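Local coordinates for protein peptide amidase (PDB 1M22) that probably hydrolyses amide bonds, as an amidase of the amidase signature family, at residues A[106-111]-A[335-340]; A[218-223]-A[387-392]. All blocks are in the same frame, centred on the assembly; numbering follows the deposited sequence.

Contact 1: A[106-111]-A[335-340]; sequences FRPDDA and ERYFNT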
loop_
_atom_site.group_PDB
_atom_site.type_symbol
_atom_site.label_atom_id
_atom_site.label_comp_id
_atom_site.label_asym_id
_atom_site.label_seq_id
_atom_site.Cartn_x
_atom_site.Cartn_y
_atom_site.Cartn_z
ATOM N N PHE A 106 -13.225 2.224 18.973
ATOM C CA PHE A 106 -13.496 0.895 18.441
ATOM C C PHE A 106 -12.174 0.127 18.334
ATOM O O PHE A 106 -11.305 0.485 17.537
ATOM C CB PHE A 106 -14.169 1.057 17.076
ATOM C CG PHE A 106 -14.361 -0.222 16.320
ATOM C CD1 PHE A 106 -15.087 -1.276 16.864
ATOM C CD2 PHE A 106 -13.845 -0.356 15.038
ATOM C CE1 PHE A 106 -15.296 -2.446 16.133
ATOM C CE2 PHE A 106 -14.046 -1.514 14.304
ATOM C CZ PHE A 106 -14.775 -2.560 14.850
ATOM N N ARG A 107 -12.030 -0.925 19.136
ATOM C CA ARG A 107 -10.794 -1.708 19.164
ATOM C C ARG A 107 -10.990 -3.201 18.908
ATOM O O ARG A 107 -10.924 -4.017 19.829
ATOM C CB ARG A 107 -10.105 -1.509 20.519
ATOM C CG ARG A 107 -9.944 -0.048 20.913
ATOM C CD ARG A 107 -9.233 0.098 22.249
ATOM N NE ARG A 107 -9.096 1.497 22.645
ATOM C CZ ARG A 107 -10.095 2.252 23.094
ATOM N NH1 ARG A 107 -11.315 1.746 23.210
ATOM N NH2 ARG A 107 -9.873 3.516 23.427
ATOM N N PRO A 108 -11.227 -3.580 17.644
ATOM C CA PRO A 108 -11.434 -4.983 17.263
ATOM C C PRO A 108 -10.181 -5.858 17.332
ATOM O O PRO A 108 -9.057 -5.359 17.370
ATOM C CB PRO A 108 -11.978 -4.873 15.843
ATOM C CG PRO A 108 -11.285 -3.650 15.319
ATOM C CD PRO A 108 -11.386 -2.689 16.481
ATOM N N ASP A 109 -10.394 -7.171 17.341
ATOM C CA ASP A 109 -9.301 -8.136 17.395
ATOM C C ASP A 109 -8.505 -8.141 16.093
ATOM O O ASP A 109 -8.990 -7.682 15.059
ATOM C CB ASP A 109 -9.851 -9.540 17.661
ATOM C CG ASP A 109 -10.676 -9.611 18.930
ATOM O OD1 ASP A 109 -10.166 -9.202 19.993
ATOM O OD2 ASP A 109 -11.832 -10.080 18.863
ATOM N N ASP A 110 -7.292 -8.682 16.159
ATOM C CA ASP A 110 -6.377 -8.755 15.017
ATOM C C ASP A 110 -6.935 -9.296 13.706
ATOM O O ASP A 110 -7.615 -10.322 13.682
ATOM C CB ASP A 110 -5.163 -9.623 15.361
ATOM C CG ASP A 110 -4.240 -8.983 16.376
ATOM O OD1 ASP A 110 -4.530 -7.861 16.833
ATOM O OD2 ASP A 110 -3.214 -9.612 16.712
ATOM N N ALA A 111 -6.611 -8.607 12.615
ATOM C CA ALA A 111 -7.000 -9.039 11.278
ATOM C C ALA A 111 -6.148 -10.275 10.982
ATOM O O ALA A 111 -5.095 -10.474 11.594
ATOM C CB ALA A 111 -6.692 -7.949 10.268
ATOM N N GLU A 335 -21.106 -2.358 5.811
ATOM C CA GLU A 335 -22.125 -2.787 6.755
ATOM C C GLU A 335 -21.839 -4.206 7.249
ATOM O O GLU A 335 -22.075 -4.512 8.416
ATOM C CB GLU A 335 -23.518 -2.656 6.126
ATOM C CG GLU A 335 -23.791 -1.226 5.643
ATOM C CD GLU A 335 -25.262 -0.911 5.435
ATOM O OE1 GLU A 335 -26.002 -1.781 4.933
ATOM O OE2 GLU A 335 -25.670 0.224 5.761
ATOM N N ARG A 336 -21.307 -5.064 6.382
ATOM C CA ARG A 336 -20.971 -6.424 6.805
ATOM C C ARG A 336 -19.847 -6.340 7.843
ATOM O O ARG A 336 -19.873 -7.037 8.858
ATOM C CB ARG A 336 -20.514 -7.275 5.614
ATOM C CG ARG A 336 -20.092 -8.698 5.997
ATOM C CD ARG A 336 -19.915 -9.587 4.769
ATOM N NE ARG A 336 -18.779 -9.190 3.937
ATOM C CZ ARG A 336 -17.506 -9.419 4.244
ATOM N NH1 ARG A 336 -17.193 -10.048 5.368
ATOM N NH2 ARG A 336 -16.541 -9.020 3.427
ATOM N N TYR A 337 -18.863 -5.482 7.586
ATOM C CA TYR A 337 -17.749 -5.309 8.512
ATOM C C TYR A 337 -18.238 -4.798 9.867
ATOM O O TYR A 337 -17.833 -5.312 10.912
ATOM C CB TYR A 337 -16.708 -4.347 7.914
ATOM C CG TYR A 337 -15.628 -3.915 8.885
ATOM C CD1 TYR A 337 -15.880 -2.929 9.834
ATOM C CD2 TYR A 337 -14.370 -4.517 8.879
ATOM C CE1 TYR A 337 -14.917 -2.551 10.757
ATOM C CE2 TYR A 337 -13.394 -4.146 9.803
ATOM C CZ TYR A 337 -13.678 -3.162 10.740
ATOM O OH TYR A 337 -12.745 -2.784 11.676
ATOM N N PHE A 338 -19.108 -3.788 9.855
ATOM C CA PHE A 338 -19.631 -3.237 11.103
ATOM C C PHE A 338 -20.326 -4.318 11.930
ATOM O O PHE A 338 -20.193 -4.359 13.152
ATOM C CB PHE A 338 -20.643 -2.111 10.842
ATOM C CG PHE A 338 -20.030 -0.804 10.398
ATOM C CD1 PHE A 338 -18.712 -0.477 10.703
ATOM C CD2 PHE A 338 -20.809 0.130 9.717
ATOM C CE1 PHE A 338 -18.184 0.764 10.338
ATOM C CE2 PHE A 338 -20.289 1.368 9.349
ATOM C CZ PHE A 338 -18.978 1.687 9.660
ATOM N N ASN A 339 -21.078 -5.183 11.258
ATOM C CA ASN A 339 -21.802 -6.254 11.932
ATOM C C ASN A 339 -20.872 -7.343 12.449
ATOM O O ASN A 339 -20.984 -7.772 13.596
ATOM C CB ASN A 339 -22.836 -6.864 10.980
ATOM C CG ASN A 339 -23.518 -8.088 11.563
ATOM O OD1 ASN A 339 -22.959 -9.187 11.564
ATOM N ND2 ASN A 339 -24.730 -7.900 12.068
ATOM N N THR A 340 -19.954 -7.782 11.595
ATOM C CA THR A 340 -19.004 -8.833 11.945
ATOM C C THR A 340 -18.151 -8.500 13.168
ATOM O O THR A 340 -17.916 -9.356 14.022
ATOM C CB THR A 340 -18.057 -9.132 10.757
ATOM O OG1 THR A 340 -18.826 -9.585 9.636
ATOM C CG2 THR A 340 -17.036 -10.198 11.134
#

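Contact 2: A[218-223]-A[387-392]; sequences SFSQDT and RARSDA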
loop_
_atom_site.group_PDB
_atom_site.type_symbol
_atom_site.label_atom_id
_atom_site.label_comp_id
_atom_site.label_asym_id
_atom_site.label_seq_id
_atom_site.Cartn_x
_atom_site.Cartn_y
_atom_site.Cartn_z
ATOM N N SER A 218 -13.986 -2.208 -1.565
ATOM C CA SER A 218 -14.400 -3.177 -2.581
ATOM C C SER A 218 -13.843 -4.599 -2.440
ATOM O O SER A 218 -12.627 -4.799 -2.440
ATOM C CB SER A 218 -13.996 -2.621 -3.947
ATOM O OG SER A 218 -14.055 -3.598 -4.967
ATOM N N PHE A 219 -14.711 -5.599 -2.346
ATOM C CA PHE A 219 -14.191 -6.955 -2.254
ATOM C C PHE A 219 -13.593 -7.376 -3.595
ATOM O O PHE A 219 -12.762 -8.280 -3.657
ATOM C CB PHE A 219 -15.271 -7.943 -1.788
ATOM C CG PHE A 219 -16.531 -7.915 -2.598
ATOM C CD1 PHE A 219 -16.567 -8.439 -3.884
ATOM C CD2 PHE A 219 -17.694 -7.385 -2.057
ATOM C CE1 PHE A 219 -17.754 -8.437 -4.620
ATOM C CE2 PHE A 219 -18.884 -7.379 -2.784
ATOM C CZ PHE A 219 -18.913 -7.905 -4.064
ATOM N N SER A 220 -13.991 -6.707 -4.672
ATOM C CA SER A 220 -13.455 -7.028 -5.988
ATOM C C SER A 220 -12.034 -6.506 -6.211
ATOM O O SER A 220 -11.247 -7.145 -6.915
ATOM C CB SER A 220 -14.360 -6.460 -7.089
ATOM O OG SER A 220 -15.607 -7.134 -7.134
ATOM N N GLN A 221 -11.695 -5.369 -5.602
ATOM C CA GLN A 221 -10.384 -4.754 -5.819
ATOM C C GLN A 221 -9.468 -4.590 -4.611
ATOM O O GLN A 221 -8.259 -4.446 -4.773
ATOM C CB GLN A 221 -10.581 -3.378 -6.474
ATOM C CG GLN A 221 -11.391 -3.446 -7.765
ATOM C CD GLN A 221 -11.624 -2.105 -8.449
ATOM O OE1 GLN A 221 -12.440 -2.011 -9.366
ATOM N NE2 GLN A 221 -10.908 -1.068 -8.022
ATOM N N ASP A 222 -10.033 -4.609 -3.410
ATOM C CA ASP A 222 -9.257 -4.405 -2.189
ATOM C C ASP A 222 -8.170 -5.421 -1.900
ATOM O O ASP A 222 -8.352 -6.617 -2.093
ATOM C CB ASP A 222 -10.161 -4.438 -0.953
ATOM C CG ASP A 222 -10.968 -3.171 -0.742
ATOM O OD1 ASP A 222 -11.046 -2.312 -1.642
ATOM O OD2 ASP A 222 -11.547 -3.057 0.362
ATOM N N THR A 223 -7.038 -4.932 -1.412
ATOM C CA THR A 223 -5.980 -5.813 -0.950
ATOM C C THR A 223 -4.939 -5.061 -0.160
ATOM O O THR A 223 -4.630 -3.901 -0.445
ATOM C CB THR A 223 -5.254 -6.589 -2.069
ATOM O OG1 THR A 223 -4.315 -7.495 -1.464
ATOM C CG2 THR A 223 -4.506 -5.649 -2.998
ATOM N N ARG A 387 -23.473 -6.143 -14.023
ATOM C CA ARG A 387 -22.875 -5.826 -15.316
ATOM C C ARG A 387 -21.602 -5.002 -15.136
ATOM O O ARG A 387 -20.585 -5.272 -15.772
ATOM C CB ARG A 387 -23.864 -5.049 -16.194
ATOM C CG ARG A 387 -25.140 -5.804 -16.538
ATOM C CD ARG A 387 -25.853 -5.161 -17.724
ATOM N NE ARG A 387 -26.293 -3.795 -17.453
ATOM C CZ ARG A 387 -27.363 -3.478 -16.730
ATOM N NH1 ARG A 387 -28.116 -4.432 -16.200
ATOM N NH2 ARG A 387 -27.681 -2.205 -16.537
ATOM N N ALA A 388 -21.663 -4.000 -14.265
ATOM C CA ALA A 388 -20.517 -3.133 -14.009
ATOM C C ALA A 388 -19.315 -3.911 -13.482
ATOM O O ALA A 388 -18.193 -3.727 -13.954
ATOM C CB ALA A 388 -20.905 -2.041 -13.022
ATOM N N ARG A 389 -19.552 -4.778 -12.503
ATOM C CA ARG A 389 -18.474 -5.574 -11.920
ATOM C C ARG A 389 -17.819 -6.425 -13.002
ATOM O O ARG A 389 -16.594 -6.503 -13.095
ATOM C CB ARG A 389 -19.018 -6.476 -10.812
ATOM C CG ARG A 389 -17.954 -7.301 -10.097
ATOM C CD ARG A 389 -18.562 -8.125 -8.974
ATOM N NE ARG A 389 -19.551 -9.081 -9.464
ATOM C CZ ARG A 389 -20.345 -9.800 -8.678
ATOM N NH1 ARG A 389 -20.268 -9.674 -7.359
ATOM N NH2 ARG A 389 -21.217 -10.648 -9.209
ATOM N N SER A 390 -18.646 -7.056 -13.829
ATOM C CA SER A 390 -18.151 -7.903 -14.904
ATOM C C SER A 390 -17.386 -7.113 -15.963
ATOM O O SER A 390 -16.291 -7.507 -16.371
ATOM C CB SER A 390 -19.315 -8.647 -15.564
ATOM O OG SER A 390 -18.855 -9.467 -16.625
ATOM N N ASP A 391 -17.959 -5.996 -16.405
ATOM C CA ASP A 391 -17.322 -5.171 -17.426
ATOM C C ASP A 391 -15.973 -4.604 -16.988
ATOM O O ASP A 391 -15.003 -4.643 -17.744
ATOM C CB ASP A 391 -18.237 -4.014 -17.843
ATOM C CG ASP A 391 -19.447 -4.481 -18.629
ATOM O OD1 ASP A 391 -19.354 -5.528 -19.301
ATOM O OD2 ASP A 391 -20.486 -3.789 -18.587
ATOM N N ALA A 392 -15.915 -4.068 -15.775
ATOM C CA ALA A 392 -14.676 -3.487 -15.268
ATOM C C ALA A 392 -13.546 -4.513 -15.254
ATOM O O ALA A 392 -12.452 -4.253 -15.754
ATOM C CB ALA A 392 -14.898 -2.931 -13.865
#

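Contact 1: A[106-111]-A[335-340]
Phe-106 and Tyr-337 meet edge to edge, their side chains reaching toward each other from opposite directions. The closest approach is Phe-106 CE2 to Tyr-337 OH at 3.2 Å. Behind the oxygen the ring carbons also touch, with Phe-106 CE2 3.8 Å from Tyr-337 CE1. Because each ring finds the other's atoms near its own plane, the pair is neither a face-to-face stack nor a T-shaped one. The tyrosine gets there by its first torsion: CG lies anti to the backbone N (chi1 170°), which carries the phenol from helix 319-340 across to the loop.

Pro-108, whose side chain crosses that of Tyr-337 at about a right angle, brings CG to 4.0 Å from Tyr-337 OH. Within the loop, Pro-108 CD sits over one face of the Phe-106 ring, 3.5 Å above the plane and over its centre, a geometry that fits a CH-pi contact.

The polar end is satisfied beyond the pair: Tyr-337 OH is hydrogen-bonded to Asn-90 OD1. The His-341 ring meets that of Tyr-337 at about 50°, and the Phe-106 side chain also touches His-341.

This packing joins the end of helix 319-340 to the loop before helix 112-119; the Tyr-337 side chain is about 12 Å from that of the active-site Lys-86. Chemically, then, a buried hydroxyl is held by Asn-90 while the Phe-106 edge and Pro-108 CG border it.

Contact 2: A[218-223]-A[387-392]
The 218-223 loop comes nearest helix 383-407 where the CA atoms of Ser-220 and Arg-389 stand 7.9 Å apart, a spacing bridged by side chains. Residues 218-221 form an ST motif: Ser-218 OG accepts from Gln-221 N at 3.0 Å. A second internal bond runs from Ser-218 N to Asp-222 OD1 (2.9 Å), which it meets from above the carboxylate plane. The contact thus ties the loop before strand 223-228 to helix 383-407, away from the annotated catalytic residues; a bound HEPES molecule lies about 3 Å from the Phe-219 side chain.

Arg-389 carries the helix side of the contact. Its chain is extended through chi2 and then bends at chi3 (62°), turning the guanidinium toward the phenylalanine. There NH1 lies 3.9 Å from Phe-219 CE1, each group at the other's edge with the planes 60° apart; the positive group is not over the ring face, so this is not a cation-pi stack.

Ser-220 OG is hydrogen-bonded to Glu-329 OE2, and Ser-220 O to Arg-393 NH2. Glu-329 also bonds Ser-218 OG, so one carboxylate of helix 319-340 holds two serines of the loop. Against the arginine itself, the Ser-220 hydroxyl makes van der Waals contact, OG resting 3.6 Å from Arg-389 CD.

How the contacts relate
Contacts 1 and 2 have centres 22 Å apart, and their nearest atoms, about 5 Å apart, do not touch. Along the chain the segments alternate, 106-111, 218-223, 335-340 and 387-392, so the two connections cross. Of the two loops, 106-111 leads into helix 112-119, whereas the loop of contact 2 runs into strand 223-228 of the large mixed sheet. Helix 319-340 links the contacts spatially: its last turns supply one side of contact 1, while its Glu-329 holds the loop of contact 2. One long helix is therefore involved in both, meeting two loops that lie more than a hundred residues apart in sequence.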